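PDB 3QAT: malonyl CoA-acyl carrier protein transacylase from Bartonella henselae, which probably catalyses transfer of the malonyl group from malonyl-CoA to acyl carrier protein, the step that supplies malonyl units for fatty acid biosynthesis. Local coordinates for residues E151-V156 with G160-A165; P205-L210 with G259-R264; I164-D167 with I173-S176. One frame throughout, in Å; residues are numbered along the deposited sequence. Where two conformers were deposited one is given.

Contact 1 (E151-V156 with G160-A165); sequences EICEIV and GLCQIA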
loop_
_atom_site.group_PDB
_atom_site.type_symbol
_atom_site.label_atom_id
_atom_site.label_comp_id
_atom_site.label_asym_id
_atom_site.label_seq_id
_atom_site.Cartn_x
_atom_site.Cartn_y
_atom_site.Cartn_z
ATOM N N GLU A 151 1.757 -21.723 11.834
ATOM C CA GLU A 151 2.269 -23.053 12.100
ATOM C C GLU A 151 3.248 -23.518 11.003
ATOM O O GLU A 151 4.304 -24.075 11.305
ATOM C CB GLU A 151 1.106 -24.023 12.279
ATOM C CG GLU A 151 1.487 -25.296 13.016
ATOM C CD GLU A 151 0.506 -26.425 12.755
ATOM O OE1 GLU A 151 -0.680 -26.148 12.448
ATOM O OE2 GLU A 151 0.933 -27.600 12.852
ATOM N N ILE A 152 2.923 -23.247 9.736
ATOM C CA ILE A 152 3.853 -23.559 8.646
ATOM C C ILE A 152 5.169 -22.792 8.824
ATOM O O ILE A 152 6.240 -23.330 8.589
ATOM C CB ILE A 152 3.257 -23.254 7.249
ATOM C CG1 ILE A 152 2.046 -24.168 6.965
ATOM C CG2 ILE A 152 4.314 -23.463 6.183
ATOM C CD1 ILE A 152 1.276 -23.831 5.700
ATOM N N CYS A 153 5.084 -21.522 9.214
ATOM C CA CYS A 153 6.289 -20.747 9.498
ATOM C C CYS A 153 7.187 -21.437 10.537
ATOM O O CYS A 153 8.418 -21.454 10.402
ATOM C CB CYS A 153 5.905 -19.350 9.967
ATOM S SG CYS A 153 5.208 -18.336 8.632
ATOM N N GLU A 154 6.553 -22.002 11.560
ATOM C CA GLU A 154 7.248 -22.731 12.622
ATOM C C GLU A 154 7.830 -24.051 12.101
ATOM O O GLU A 154 8.971 -24.400 12.421
ATOM C CB GLU A 154 6.306 -22.972 13.810
ATOM N N ILE A 155 7.062 -24.756 11.277
ATOM C CA ILE A 155 7.491 -26.027 10.682
ATOM C C ILE A 155 8.796 -25.880 9.880
ATOM O O ILE A 155 9.660 -26.753 9.919
ATOM C CB ILE A 155 6.343 -26.649 9.814
ATOM C CG1 ILE A 155 5.225 -27.182 10.724
ATOM C CG2 ILE A 155 6.865 -27.738 8.867
ATOM C CD1 ILE A 155 3.897 -27.447 10.028
ATOM N N VAL A 156 8.960 -24.762 9.177
ATOM C CA VAL A 156 10.125 -24.581 8.308
ATOM C C VAL A 156 11.282 -23.831 8.953
ATOM O O VAL A 156 12.275 -23.549 8.287
ATOM C CB VAL A 156 9.743 -23.859 6.961
ATOM C CG1 VAL A 156 8.696 -24.671 6.222
ATOM C CG2 VAL A 156 9.293 -22.412 7.214
ATOM N N GLY A 160 14.999 -21.918 7.715
ATOM C CA GLY A 160 15.236 -20.479 7.739
ATOM C C GLY A 160 14.026 -19.667 8.144
ATOM O O GLY A 160 13.009 -20.223 8.577
ATOM N N LEU A 161 14.128 -18.349 7.977
ATOM C CA LEU A 161 13.086 -17.442 8.454
ATOM C C LEU A 161 11.931 -17.367 7.457
ATOM O O LEU A 161 12.167 -17.209 6.256
ATOM C CB LEU A 161 13.655 -16.031 8.675
ATOM C CG LEU A 161 12.721 -14.953 9.243
ATOM C CD1 LEU A 161 12.053 -15.405 10.525
ATOM C CD2 LEU A 161 13.461 -13.630 9.457
ATOM N N CYS A 162 10.709 -17.519 7.966
ATOM C CA CYS A 162 9.489 -17.361 7.152
ATOM C C CYS A 162 8.433 -16.713 8.024
ATOM O O CYS A 162 8.164 -17.174 9.134
ATOM C CB CYS A 162 9.019 -18.716 6.620
ATOM S SG CYS A 162 7.575 -18.673 5.516
ATOM N N GLN A 163 7.837 -15.629 7.527
ATOM C CA GLN A 163 6.919 -14.835 8.321
ATOM C C GLN A 163 5.699 -14.467 7.489
ATOM O O GLN A 163 5.753 -14.502 6.257
ATOM C CB GLN A 163 7.611 -13.539 8.768
ATOM C CG GLN A 163 8.640 -13.767 9.841
ATOM C CD GLN A 163 9.421 -12.510 10.135
ATOM O OE1 GLN A 163 10.184 -12.044 9.313
ATOM N NE2 GLN A 163 9.232 -11.962 11.329
ATOM N N ILE A 164 4.595 -14.140 8.152
ATOM C CA ILE A 164 3.434 -13.577 7.432
ATOM C C ILE A 164 3.704 -12.110 7.083
ATOM O O ILE A 164 3.888 -11.274 7.983
ATOM C CB ILE A 164 2.138 -13.724 8.245
ATOM C CG1 ILE A 164 1.791 -15.217 8.390
ATOM C CG2 ILE A 164 0.985 -12.938 7.579
ATOM C CD1 ILE A 164 0.517 -15.484 9.193
ATOM N N ALA A 165 3.737 -11.815 5.783
ATOM C CA ALA A 165 3.963 -10.452 5.290
ATOM C C ALA A 165 2.660 -9.667 5.138
ATOM O O ALA A 165 2.612 -8.477 5.431
ATOM C CB ALA A 165 4.679 -10.522 3.950
HETATM O O HOH W 1 10.635 -19.702 9.877
#
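Cys153 and Cys162 bring helix 151-155 and strand 162-165 together through their thiol groups. The two sulfurs pack against each other as apolar neighbours, with SG of Cys153 3.9 Å from SG of Cys162, a separation that rules out a disulfide. Cys153 SG, turned beside its own backbone N (chi1 -70°), also comes within 3.2 Å of Cys162 O and reaches along the strand to Gln163 CA. Three residues on, the CG2 branch of Val156 touches Cys162 CB at 3.8 Å, so Cys162 meets both Cys153 and Val156.

The helix and strand run nearly antiparallel, 157° between their directions and 7.6 Å apart at closest approach: a helix-loop-strand connection in which the chain leaves helix 146-155 and doubles back as strand 162-169 of the mixed sheet. Helix 179-191 lies against Val156 and Cys162 as well.

The polar links gather at the turn. Gly160 N donates to Val156 O at 3.2 Å. A water donates to Cys153 O at 2.9 Å and to Gly160 O at 2.8 Å, and accepts a weak bond from Cys162 N, thereby bridging the last helical turn to the start of the strand.

Contact 2 (P205-L210 with G259-R264); sequences PFHSAL and GRVRWR
His207 meets the 259-264 segment with both its ring edge and one ring face. The polar link is at the edge. ND1 is held chiefly by Gln256 O; the bond it gives to Gly259 O, 2.9 Å long, is weak, with an N-H...O angle of 123°. The ring is turned beside the backbone N of His207 (chi1 -59°), which brings ND1 to the Gly259 carbonyl. NE2 is hydrogen-bonded to Ser98 OG. Ser98 lies in a GxSxG sequence that fits the nucleophile elbow of acyltransferases, and the pair is consistent with the Ser-His catalytic dyad of this family.

The apolar part is a CH-pi contact. Val261 CG2 sits 3.7 Å from the ring centroid and only 11° off the normal, with His207 CE1 its nearest ring atom at 3.6 Å.

Within the histidine loop, Ser208 OG donates to Pro205 O at 2.8 Å and accepts from Leu210 N at 3.3 Å, the latter an ST turn that shapes the chain just after the histidine.

The loop containing His207 precedes helix 212-224, whereas Val261 belongs to the short, weakly bonded strand at about 261-262, at the edge of the mixed sheet, which pairs with strand 162-169 and leads directly into helix 263-272.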
loop_
_atom_site.group_PDB
_atom_site.type_symbol
_atom_site.label_atom_id
_atom_site.label_comp_id
_atom_site.label_asym_id
_atom_site.label_seq_id
_atom_site.Cartn_x
_atom_site.Cartn_y
_atom_site.Cartn_z
ATOM N N PRO A 205 12.282 -9.834 0.116
ATOM C CA PRO A 205 11.459 -10.394 1.175
ATOM C C PRO A 205 10.772 -9.276 1.969
ATOM O O PRO A 205 11.087 -9.066 3.141
ATOM C CB PRO A 205 12.473 -11.148 2.046
ATOM C CG PRO A 205 13.724 -10.349 1.895
ATOM C CD PRO A 205 13.724 -9.906 0.456
ATOM N N PHE A 206 9.819 -8.595 1.330
ATOM C CA PHE A 206 9.115 -7.468 1.979
ATOM C C PHE A 206 8.411 -7.950 3.251
ATOM O O PHE A 206 7.930 -9.104 3.343
ATOM C CB PHE A 206 8.042 -6.867 1.029
ATOM C CG PHE A 206 8.586 -6.268 -0.252
ATOM C CD1 PHE A 206 9.179 -5.011 -0.243
ATOM C CD2 PHE A 206 8.443 -6.930 -1.460
ATOM C CE1 PHE A 206 9.661 -4.436 -1.420
ATOM C CE2 PHE A 206 8.921 -6.361 -2.658
ATOM C CZ PHE A 206 9.530 -5.120 -2.631
ATOM N N HIS A 207 8.340 -7.061 4.237
ATOM C CA HIS A 207 7.576 -7.348 5.476
ATOM C C HIS A 207 8.055 -8.591 6.183
ATOM O O HIS A 207 7.254 -9.393 6.677
ATOM C CB HIS A 207 6.057 -7.375 5.186
ATOM C CG HIS A 207 5.604 -6.079 4.621
ATOM N ND1 HIS A 207 5.641 -4.915 5.359
ATOM C CD2 HIS A 207 5.246 -5.726 3.362
ATOM C CE1 HIS A 207 5.298 -3.900 4.584
ATOM N NE2 HIS A 207 5.065 -4.363 3.366
ATOM N N SER A 208 9.377 -8.729 6.204
ATOM C CA SER A 208 10.036 -9.738 7.011
ATOM C C SER A 208 11.183 -9.074 7.747
ATOM O O SER A 208 11.551 -7.936 7.438
ATOM C CB SER A 208 10.576 -10.884 6.161
ATOM O OG SER A 208 11.754 -10.510 5.466
ATOM N N ALA A 209 11.759 -9.799 8.710
ATOM C CA ALA A 209 12.877 -9.239 9.488
ATOM C C ALA A 209 14.091 -8.938 8.607
ATOM O O ALA A 209 14.955 -8.125 8.983
ATOM C CB ALA A 209 13.249 -10.179 10.631
ATOM N N LEU A 210 14.169 -9.574 7.440
ATOM C CA LEU A 210 15.249 -9.333 6.485
ATOM C C LEU A 210 15.285 -7.896 5.947
ATOM O O LEU A 210 16.308 -7.454 5.406
ATOM C CB LEU A 210 15.193 -10.323 5.321
ATOM C CG LEU A 210 15.412 -11.807 5.631
ATOM C CD1 LEU A 210 15.179 -12.610 4.373
ATOM C CD2 LEU A 210 16.823 -12.059 6.124
ATOM N N GLY A 259 7.298 -5.701 9.415
ATOM C CA GLY A 259 6.152 -6.350 10.052
ATOM C C GLY A 259 5.007 -6.632 9.097
ATOM O O GLY A 259 5.021 -6.193 7.943
ATOM N N ARG A 260 4.013 -7.340 9.636
ATOM C CA ARG A 260 2.833 -7.790 8.887
ATOM C C ARG A 260 1.886 -6.645 8.537
ATOM O O ARG A 260 1.560 -5.797 9.378
ATOM C CB ARG A 260 2.089 -8.854 9.699
ATOM C CG ARG A 260 0.681 -9.221 9.206
ATOM C CD ARG A 260 0.090 -10.360 10.054
ATOM N NE ARG A 260 -0.020 -9.988 11.462
ATOM C CZ ARG A 260 -1.163 -9.874 12.141
ATOM N NH1 ARG A 260 -2.341 -10.122 11.560
ATOM N NH2 ARG A 260 -1.119 -9.520 13.420
ATOM N N VAL A 261 1.433 -6.621 7.286
ATOM C CA VAL A 261 0.409 -5.653 6.890
ATOM C C VAL A 261 -0.948 -6.248 7.284
ATOM O O VAL A 261 -1.392 -7.243 6.701
ATOM C CB VAL A 261 0.434 -5.395 5.365
ATOM C CG1 VAL A 261 -0.707 -4.441 4.978
ATOM C CG2 VAL A 261 1.791 -4.783 4.982
ATOM N N ARG A 262 -1.593 -5.651 8.283
ATOM C CA ARG A 262 -2.811 -6.235 8.889
ATOM C C ARG A 262 -4.054 -5.714 8.135
ATOM O O ARG A 262 -4.904 -4.999 8.701
ATOM C CB ARG A 262 -2.862 -5.887 10.385
ATOM C CG ARG A 262 -1.728 -6.558 11.161
ATOM C CD ARG A 262 -1.645 -6.006 12.565
ATOM N NE ARG A 262 -2.779 -6.451 13.387
ATOM C CZ ARG A 262 -2.925 -6.108 14.668
ATOM N NH1 ARG A 262 -2.047 -5.298 15.250
ATOM N NH2 ARG A 262 -3.951 -6.572 15.374
ATOM N N TRP A 263 -4.156 -6.057 6.844
ATOM C CA TRP A 263 -5.176 -5.424 5.999
ATOM C C TRP A 263 -6.593 -5.928 6.302
ATOM O O TRP A 263 -7.542 -5.129 6.382
ATOM C CB TRP A 263 -4.871 -5.544 4.463
ATOM C CG TRP A 263 -5.738 -4.571 3.689
ATOM C CD1 TRP A 263 -6.805 -4.876 2.875
ATOM C CD2 TRP A 263 -5.642 -3.140 3.709
ATOM N NE1 TRP A 263 -7.359 -3.712 2.365
ATOM C CE2 TRP A 263 -6.665 -2.633 2.866
ATOM C CE3 TRP A 263 -4.783 -2.236 4.364
ATOM C CZ2 TRP A 263 -6.872 -1.246 2.670
ATOM C CZ3 TRP A 263 -4.969 -0.861 4.159
ATOM C CH2 TRP A 263 -5.998 -0.381 3.314
ATOM N N ARG A 264 -6.737 -7.237 6.466
ATOM C CA ARG A 264 -8.020 -7.825 6.850
ATOM C C ARG A 264 -8.588 -7.114 8.091
ATOM O O ARG A 264 -9.728 -6.652 8.092
ATOM C CB ARG A 264 -7.855 -9.333 7.125
ATOM C CG ARG A 264 -9.169 -9.991 7.629
ATOM C CD ARG A 264 -8.954 -11.414 8.114
ATOM N NE ARG A 264 -7.954 -11.534 9.190
ATOM C CZ ARG A 264 -8.202 -11.417 10.495
ATOM N NH1 ARG A 264 -9.425 -11.153 10.932
ATOM N NH2 ARG A 264 -7.208 -11.549 11.374
#

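Contact 3 (I164-D167 with I173-S176); sequences IAND and IVIS
The side-chain amide of Asn166 lies alongside Val174, both side chains pointing the same way from one face of the sheet; CG of Asn166 stands beside its backbone N (chi1 -66°), which sets the amide there. Val174 CG2 approaches the oxygen end of the amide, 3.7 Å from OD1, and OD1 also accepts from Asn168 ND2. At the nitrogen end ND2 donates to Ala165 O at 2.9 Å; the acceptor lies close to the amide plane, although ND2 itself stands above the carbonyl plane of Ala165. These polar partners hold the amide beside the valine. On the other face the carboxylate of Asp167 passes obliquely by Ile173, with OD1 4.1 Å from CG1, while OD2 forms a salt bridge with Arg264.

The segments belong to an antiparallel beta hairpin interrupted by a classic beta bulge, in which Ala165 and Asn166 both face Val174. Val174 O accepts from Ala165 N at 2.7 Å and from Asn166 N at 3.1 Å, and Val174 N returns a bond to Asn166 O at 3.0 Å. The extra residue shifts the register by one, and the Ile164 and Ile175 side chains diverge.

Apolar contacts flank the bulge. Ile164 CG2 meets Ile173 CG2 at 3.9 Å, where Ile164 also packs against helix 146-155. Ala165 is directed at the opposing strand, its CB 3.7 Å from Ser176 CB.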
loop_
_atom_site.group_PDB
_atom_site.type_symbol
_atom_site.label_atom_id
_atom_site.label_comp_id
_atom_site.label_asym_id
_atom_site.label_seq_id
_atom_site.Cartn_x
_atom_site.Cartn_y
_atom_site.Cartn_z
ATOM N N ILE A 164 4.595 -14.140 8.152
ATOM C CA ILE A 164 3.434 -13.577 7.432
ATOM C C ILE A 164 3.704 -12.110 7.083
ATOM O O ILE A 164 3.888 -11.274 7.983
ATOM C CB ILE A 164 2.138 -13.724 8.245
ATOM C CG1 ILE A 164 1.791 -15.217 8.390
ATOM C CG2 ILE A 164 0.985 -12.938 7.579
ATOM C CD1 ILE A 164 0.517 -15.484 9.193
ATOM N N ALA A 165 3.737 -11.815 5.783
ATOM C CA ALA A 165 3.963 -10.452 5.290
ATOM C C ALA A 165 2.660 -9.667 5.138
ATOM O O ALA A 165 2.612 -8.477 5.431
ATOM C CB ALA A 165 4.679 -10.522 3.950
ATOM N N ASN A 166 1.613 -10.313 4.632
ATOM C CA ASN A 166 0.313 -9.628 4.511
ATOM C C ASN A 166 -0.770 -10.582 5.003
ATOM O O ASN A 166 -0.757 -11.779 4.651
ATOM C CB ASN A 166 -0.137 -9.398 3.068
ATOM C CG ASN A 166 0.704 -8.441 2.213
ATOM O OD1 ASN A 166 0.343 -8.311 1.036
ATOM N ND2 ASN A 166 1.734 -7.736 2.742
ATOM N N ASP A 167 -1.758 -10.064 5.712
ATOM C CA ASP A 167 -2.985 -10.788 5.961
ATOM C C ASP A 167 -4.040 -9.967 5.201
ATOM O O ASP A 167 -4.477 -8.918 5.689
ATOM C CB ASP A 167 -3.269 -10.813 7.481
ATOM C CG ASP A 167 -4.624 -11.435 7.825
ATOM O OD1 ASP A 167 -5.148 -12.228 7.030
ATOM O OD2 ASP A 167 -5.187 -11.128 8.907
ATOM N N ILE A 173 -3.154 -14.856 2.159
ATOM C CA ILE A 173 -2.035 -14.562 3.055
ATOM C C ILE A 173 -0.741 -14.612 2.233
ATOM O O ILE A 173 -0.524 -15.553 1.460
ATOM C CB ILE A 173 -1.992 -15.544 4.253
ATOM C CG1 ILE A 173 -3.188 -15.302 5.205
ATOM C CG2 ILE A 173 -0.638 -15.429 5.017
ATOM C CD1 ILE A 173 -3.309 -16.290 6.331
ATOM N N VAL A 174 0.095 -13.579 2.371
ATOM C CA VAL A 174 1.395 -13.545 1.709
ATOM C C VAL A 174 2.477 -13.789 2.745
ATOM O O VAL A 174 2.463 -13.166 3.809
ATOM C CB VAL A 174 1.629 -12.184 1.026
ATOM C CG1 VAL A 174 2.909 -12.220 0.225
ATOM C CG2 VAL A 174 0.438 -11.859 0.114
ATOM N N ILE A 175 3.374 -14.727 2.462
ATOM C CA ILE A 175 4.511 -14.992 3.347
ATOM C C ILE A 175 5.813 -14.472 2.721
ATOM O O ILE A 175 5.877 -14.182 1.523
ATOM C CB ILE A 175 4.651 -16.499 3.698
ATOM C CG1 ILE A 175 4.758 -17.342 2.430
ATOM C CG2 ILE A 175 3.467 -16.923 4.582
ATOM C CD1 ILE A 175 5.064 -18.832 2.702
ATOM N N SER A 176 6.849 -14.381 3.544
ATOM C CA SER A 176 8.097 -13.724 3.151
ATOM C C SER A 176 9.231 -14.190 4.041
ATOM O O SER A 176 9.007 -14.533 5.203
ATOM C CB SER A 176 7.922 -12.207 3.302
ATOM O OG SER A 176 9.085 -11.508 2.892
#

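Overall arrangement
Contacts 1 and 3 both use strand 162-169 of the mixed sheet, and contact 2 lies beside it. Contact 1 brings the chain from helix 146-155 into that strand; contact 3 shares Ile164 and Ala165 with it and pairs the strand with 172-176, their centres about 10 Å apart. Contact 2, formed later in the chain, lies about 6 Å from the centre of contact 3 and about 12 Å from that of contact 1. Its strand 261-262 flanks 162-169 on the side away from 172-176, and Gln163 OE1 reaches Ala209 N in its loop. The sheet thus borders the loop bearing His207, which probably contributes to the active site.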